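Local coordinates for heme-binding protein HutZ (Vibrio cholerae, PDB 3TGV) that binds heme and probably degrades it to biliverdin beta and delta with release of the iron, at residues F10-A24 and N55-D69. The protein carries 1 engineered substitution. Residues are numbered along the deposited sequence; the frame is centred on the assembly and turned at random.
Sequences FRQERKTLQLATVDA and NLEVNPQVSIMMIED
Gln18 faces Met65 and Ala20 faces Ser63 as hydrogen-bonded pairs where strands 16-22 and 61-67 run antiparallel in the curled sheet of the FMN-binding split-barrel fold. Between them Leu19 and Ile64 form a non-hydrogen-bonded pair, their side chains lying alongside each other on the face they share with Leu17. On the other face Ala20 CB stands 4.0 Å from Ser63 CB, and there the second subunit closes in: its Val30 N bonds to Ser63 OG.

Beyond the strand pairing, side chains pack closely at the end of helix 3-13. Met66, with CG anti to its backbone N (chi1 -171°), runs past Phe10 and Arg14; its CG lies 3.5 Å from Arg14 CB and 3.7 Å from Phe10 CE2. Its sulfur makes an oblique Met-aromatic contact with the Phe10 ring. Arg14 CG, beside the backbone N (chi1 -60°), lies over the centre of one ring face, and bends at chi2 and chi3 then turn the guanidinium toward Glu13 and Asp69. NE and NH2 hold the Glu13 carboxylate side-on, while NH1 donates to Ile67 O at 2.8 Å and to Asp69 OD1, which it meets from above the carboxylate plane. Asp69 also accepts bonds from Glu70 and Thr71 of the second subunit, tying this network to the dimer interface.

The opposite end is nearer solvent, though not loosely packed throughout: Ala24 CB and Val58 CG2, on exposed residues, meet at a tight 3.5 Å. Water 2 links Val22 N to Asn59 O and Gln61 O. Buried Asn55 ND2 donates to Thr21 OG1 at 3.1 Å, whereas Asn59 ND2 approaches Asp23 O at 3.2 Å from 51° above the carbonyl plane.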
# COMPACT_ATOMS: atom_id res chain seq x y z
N PHE A 10 -15.43 9.63 -1.01
CA PHE A 10 -14.08 9.08 -0.85
C PHE A 10 -13.61 8.44 -2.15
O PHE A 10 -12.50 8.69 -2.60
CB PHE A 10 -14.08 8.05 0.28
CG PHE A 10 -12.72 7.50 0.66
CD1 PHE A 10 -11.86 8.24 1.47
CD2 PHE A 10 -12.34 6.23 0.27
CE1 PHE A 10 -10.63 7.73 1.86
CE2 PHE A 10 -11.10 5.71 0.65
CZ PHE A 10 -10.25 6.46 1.45
N ARG A 11 -14.46 7.62 -2.76
CA ARG A 11 -14.08 6.94 -4.00
C ARG A 11 -13.82 7.95 -5.10
O ARG A 11 -12.97 7.73 -5.95
CB ARG A 11 -15.17 5.98 -4.48
CG ARG A 11 -15.35 4.72 -3.65
CD ARG A 11 -16.67 4.03 -4.04
NE ARG A 11 -16.46 3.03 -5.07
CZ ARG A 11 -17.39 2.57 -5.90
NH1 ARG A 11 -18.63 3.03 -5.84
NH2 ARG A 11 -17.06 1.67 -6.81
N GLN A 12 -14.56 9.05 -5.08
CA GLN A 12 -14.41 10.10 -6.09
C GLN A 12 -13.16 10.95 -5.88
O GLN A 12 -12.53 11.40 -6.83
CB GLN A 12 -15.66 10.99 -6.13
CG GLN A 12 -16.81 10.37 -6.90
CD GLN A 12 -18.10 11.18 -6.81
OE1 GLN A 12 -18.21 12.11 -6.02
NE2 GLN A 12 -19.08 10.81 -7.63
N GLU A 13 -12.81 11.19 -4.62
CA GLU A 13 -11.67 12.04 -4.30
C GLU A 13 -10.34 11.29 -4.45
O GLU A 13 -9.37 11.84 -4.98
CB GLU A 13 -11.79 12.60 -2.88
CG GLU A 13 -10.68 13.58 -2.48
CD GLU A 13 -9.42 12.89 -1.97
OE1 GLU A 13 -9.56 11.89 -1.22
OE2 GLU A 13 -8.30 13.36 -2.30
N ARG A 14 -10.29 10.05 -3.98
CA ARG A 14 -9.04 9.30 -4.03
C ARG A 14 -8.69 8.96 -5.47
O ARG A 14 -9.54 8.52 -6.23
CB ARG A 14 -9.14 8.03 -3.17
CG ARG A 14 -9.42 8.30 -1.70
CD ARG A 14 -8.15 8.57 -0.92
NE ARG A 14 -7.72 9.96 -1.01
CZ ARG A 14 -6.48 10.38 -0.80
NH1 ARG A 14 -5.51 9.51 -0.50
NH2 ARG A 14 -6.19 11.67 -0.90
N LYS A 15 -7.44 9.18 -5.85
CA LYS A 15 -7.02 9.00 -7.22
C LYS A 15 -6.12 7.78 -7.41
O LYS A 15 -5.83 7.38 -8.54
CB LYS A 15 -6.30 10.26 -7.72
CG LYS A 15 -7.13 11.53 -7.52
CD LYS A 15 -7.76 12.00 -8.83
CE LYS A 15 -9.03 12.80 -8.60
NZ LYS A 15 -8.82 13.95 -7.69
N THR A 16 -5.68 7.18 -6.31
CA THR A 16 -4.72 6.09 -6.37
C THR A 16 -5.16 4.85 -5.58
O THR A 16 -5.83 4.95 -4.54
CB THR A 16 -3.34 6.53 -5.84
OG1 THR A 16 -2.91 7.73 -6.53
CG2 THR A 16 -2.31 5.46 -6.09
N LEU A 17 -4.79 3.69 -6.11
CA LEU A 17 -4.92 2.43 -5.40
C LEU A 17 -3.56 1.97 -4.91
O LEU A 17 -2.55 2.10 -5.62
CB LEU A 17 -5.48 1.35 -6.35
CG LEU A 17 -6.81 1.61 -7.05
CD1 LEU A 17 -7.22 0.42 -7.93
CD2 LEU A 17 -7.88 1.92 -6.00
N GLN A 18 -3.53 1.42 -3.71
CA GLN A 18 -2.37 0.66 -3.28
C GLN A 18 -2.64 -0.81 -3.56
O GLN A 18 -3.74 -1.32 -3.29
CB GLN A 18 -2.07 0.87 -1.79
CG GLN A 18 -2.41 2.26 -1.26
CD GLN A 18 -1.73 3.38 -2.01
OE1 GLN A 18 -2.37 4.33 -2.46
NE2 GLN A 18 -0.41 3.27 -2.13
N LEU A 19 -1.62 -1.49 -4.09
CA LEU A 19 -1.78 -2.86 -4.58
C LEU A 19 -0.79 -3.83 -3.94
O LEU A 19 0.39 -3.52 -3.80
CB LEU A 19 -1.59 -2.90 -6.10
CG LEU A 19 -2.29 -1.81 -6.90
CD1 LEU A 19 -1.78 -1.78 -8.35
CD2 LEU A 19 -3.80 -1.99 -6.84
N ALA A 20 -1.29 -5.00 -3.57
CA ALA A 20 -0.43 -6.12 -3.22
C ALA A 20 -0.57 -7.19 -4.30
O ALA A 20 -1.65 -7.74 -4.50
CB ALA A 20 -0.79 -6.68 -1.85
N THR A 21 0.53 -7.48 -4.99
CA THR A 21 0.52 -8.48 -6.05
C THR A 21 1.48 -9.60 -5.68
O THR A 21 2.19 -9.51 -4.68
CB THR A 21 0.91 -7.87 -7.41
OG1 THR A 21 2.22 -7.29 -7.31
CG2 THR A 21 -0.07 -6.78 -7.81
N VAL A 22 1.48 -10.66 -6.48
CA VAL A 22 2.36 -11.80 -6.20
C VAL A 22 2.93 -12.35 -7.50
O VAL A 22 2.25 -12.36 -8.53
CB VAL A 22 1.62 -12.94 -5.47
CG1 VAL A 22 1.55 -12.66 -3.98
CG2 VAL A 22 0.22 -13.12 -6.07
N ASP A 23 4.18 -12.81 -7.45
CA ASP A 23 4.75 -13.46 -8.62
C ASP A 23 4.34 -14.94 -8.66
O ASP A 23 3.61 -15.40 -7.79
CB ASP A 23 6.27 -13.28 -8.68
CG ASP A 23 7.00 -14.05 -7.61
OD1 ASP A 23 8.21 -13.79 -7.41
OD2 ASP A 23 6.36 -14.92 -6.97
N ALA A 24 4.82 -15.68 -9.65
CA ALA A 24 4.36 -17.06 -9.86
C ALA A 24 4.61 -17.97 -8.66
O ALA A 24 3.91 -18.96 -8.47
CB ALA A 24 5.00 -17.63 -11.12
N ASN A 55 3.77 -9.29 -12.28
CA ASN A 55 3.02 -10.14 -11.36
C ASN A 55 1.58 -10.36 -11.80
O ASN A 55 1.12 -11.49 -11.86
CB ASN A 55 3.05 -9.58 -9.94
CG ASN A 55 4.39 -9.77 -9.28
OD1 ASN A 55 5.29 -10.34 -9.87
ND2 ASN A 55 4.54 -9.27 -8.07
N LEU A 56 0.86 -9.28 -12.12
CA LEU A 56 -0.54 -9.44 -12.51
C LEU A 56 -0.67 -10.26 -13.79
O LEU A 56 -1.71 -10.89 -14.03
CB LEU A 56 -1.23 -8.09 -12.66
CG LEU A 56 -1.48 -7.31 -11.38
CD1 LEU A 56 -1.94 -5.91 -11.72
CD2 LEU A 56 -2.48 -8.02 -10.47
N GLU A 57 0.39 -10.26 -14.60
CA GLU A 57 0.44 -11.04 -15.83
C GLU A 57 0.46 -12.54 -15.58
O GLU A 57 -0.21 -13.30 -16.26
CB GLU A 57 1.69 -10.71 -16.63
CG GLU A 57 1.45 -9.81 -17.80
CD GLU A 57 2.59 -9.88 -18.79
OE1 GLU A 57 3.75 -10.04 -18.36
OE2 GLU A 57 2.31 -9.78 -20.01
N VAL A 58 1.27 -12.96 -14.62
CA VAL A 58 1.47 -14.38 -14.37
C VAL A 58 0.55 -14.93 -13.29
O VAL A 58 0.23 -16.12 -13.29
CB VAL A 58 2.94 -14.68 -14.00
CG1 VAL A 58 3.41 -13.76 -12.89
CG2 VAL A 58 3.09 -16.13 -13.58
N ASN A 59 0.13 -14.07 -12.37
CA ASN A 59 -0.61 -14.49 -11.20
C ASN A 59 -1.67 -13.43 -10.90
O ASN A 59 -1.41 -12.47 -10.18
CB ASN A 59 0.35 -14.65 -10.02
CG ASN A 59 -0.31 -15.30 -8.82
OD1 ASN A 59 -1.52 -15.20 -8.64
ND2 ASN A 59 0.49 -15.98 -7.99
N PRO A 60 -2.87 -13.61 -11.47
CA PRO A 60 -3.84 -12.52 -11.61
C PRO A 60 -4.66 -12.21 -10.37
O PRO A 60 -5.84 -11.87 -10.49
CB PRO A 60 -4.77 -13.02 -12.74
CG PRO A 60 -4.06 -14.22 -13.34
CD PRO A 60 -3.31 -14.81 -12.19
N GLN A 61 -4.07 -12.34 -9.19
CA GLN A 61 -4.77 -11.96 -7.97
C GLN A 61 -4.11 -10.76 -7.35
O GLN A 61 -2.88 -10.64 -7.36
CB GLN A 61 -4.84 -13.12 -6.99
CG GLN A 61 -3.52 -13.66 -6.59
CD GLN A 61 -3.65 -14.99 -5.89
OE1 GLN A 61 -4.57 -15.19 -5.09
NE2 GLN A 61 -2.75 -15.91 -6.19
N VAL A 62 -4.93 -9.85 -6.82
CA VAL A 62 -4.46 -8.61 -6.24
C VAL A 62 -5.26 -8.32 -4.98
O VAL A 62 -6.44 -8.59 -4.93
CB VAL A 62 -4.77 -7.42 -7.14
CG1 VAL A 62 -3.68 -6.38 -7.02
CG2 VAL A 62 -4.99 -7.87 -8.55
N SER A 63 -4.60 -7.73 -3.99
CA SER A 63 -5.31 -7.13 -2.88
C SER A 63 -5.22 -5.61 -3.08
O SER A 63 -4.13 -5.07 -3.31
CB SER A 63 -4.71 -7.59 -1.54
OG SER A 63 -5.36 -6.99 -0.43
N ILE A 64 -6.37 -4.93 -3.03
CA ILE A 64 -6.45 -3.50 -3.35
C ILE A 64 -6.84 -2.66 -2.14
O ILE A 64 -7.71 -3.04 -1.35
CB ILE A 64 -7.48 -3.26 -4.46
CG1 ILE A 64 -7.02 -3.91 -5.76
CG2 ILE A 64 -7.72 -1.76 -4.65
CD1 ILE A 64 -8.12 -4.06 -6.78
N MET A 65 -6.21 -1.50 -1.98
CA MET A 65 -6.56 -0.59 -0.90
C MET A 65 -6.60 0.86 -1.38
O MET A 65 -5.69 1.34 -2.07
CB MET A 65 -5.61 -0.73 0.28
CG MET A 65 -5.87 0.25 1.40
SD MET A 65 -4.88 -0.06 2.89
CE MET A 65 -3.24 0.17 2.23
N MET A 66 -7.67 1.55 -1.00
CA MET A 66 -7.82 2.97 -1.24
C MET A 66 -7.80 3.61 0.15
O MET A 66 -8.60 3.25 1.02
CB MET A 66 -9.15 3.19 -1.96
CG MET A 66 -9.43 4.58 -2.50
SD MET A 66 -11.11 4.66 -3.19
CE MET A 66 -11.09 3.27 -4.31
N ILE A 67 -6.86 4.53 0.39
CA ILE A 67 -6.61 5.01 1.74
C ILE A 67 -6.35 6.53 1.85
O ILE A 67 -5.75 7.13 0.95
CB ILE A 67 -5.41 4.24 2.38
CG1 ILE A 67 -5.24 4.64 3.84
CG2 ILE A 67 -4.11 4.45 1.55
CD1 ILE A 67 -4.42 3.65 4.63
N GLU A 68 -6.82 7.14 2.93
CA GLU A 68 -6.60 8.58 3.10
C GLU A 68 -5.13 8.82 3.41
O GLU A 68 -4.44 7.92 3.86
CB GLU A 68 -7.48 9.17 4.21
CG GLU A 68 -7.00 8.88 5.61
CD GLU A 68 -7.94 9.44 6.68
OE1 GLU A 68 -8.60 10.47 6.44
OE2 GLU A 68 -8.00 8.84 7.76
N ASP A 69 -4.67 10.04 3.19
CA ASP A 69 -3.26 10.38 3.34
C ASP A 69 -2.83 10.36 4.80
O ASP A 69 -3.64 10.61 5.68
CB ASP A 69 -2.99 11.77 2.76
CG ASP A 69 -3.01 11.78 1.24
OD1 ASP A 69 -2.74 10.71 0.64
OD2 ASP A 69 -3.28 12.85 0.65
O HOH W 1 -5.27 5.23 -1.88
O HOH W 2 -0.32 -10.54 -8.60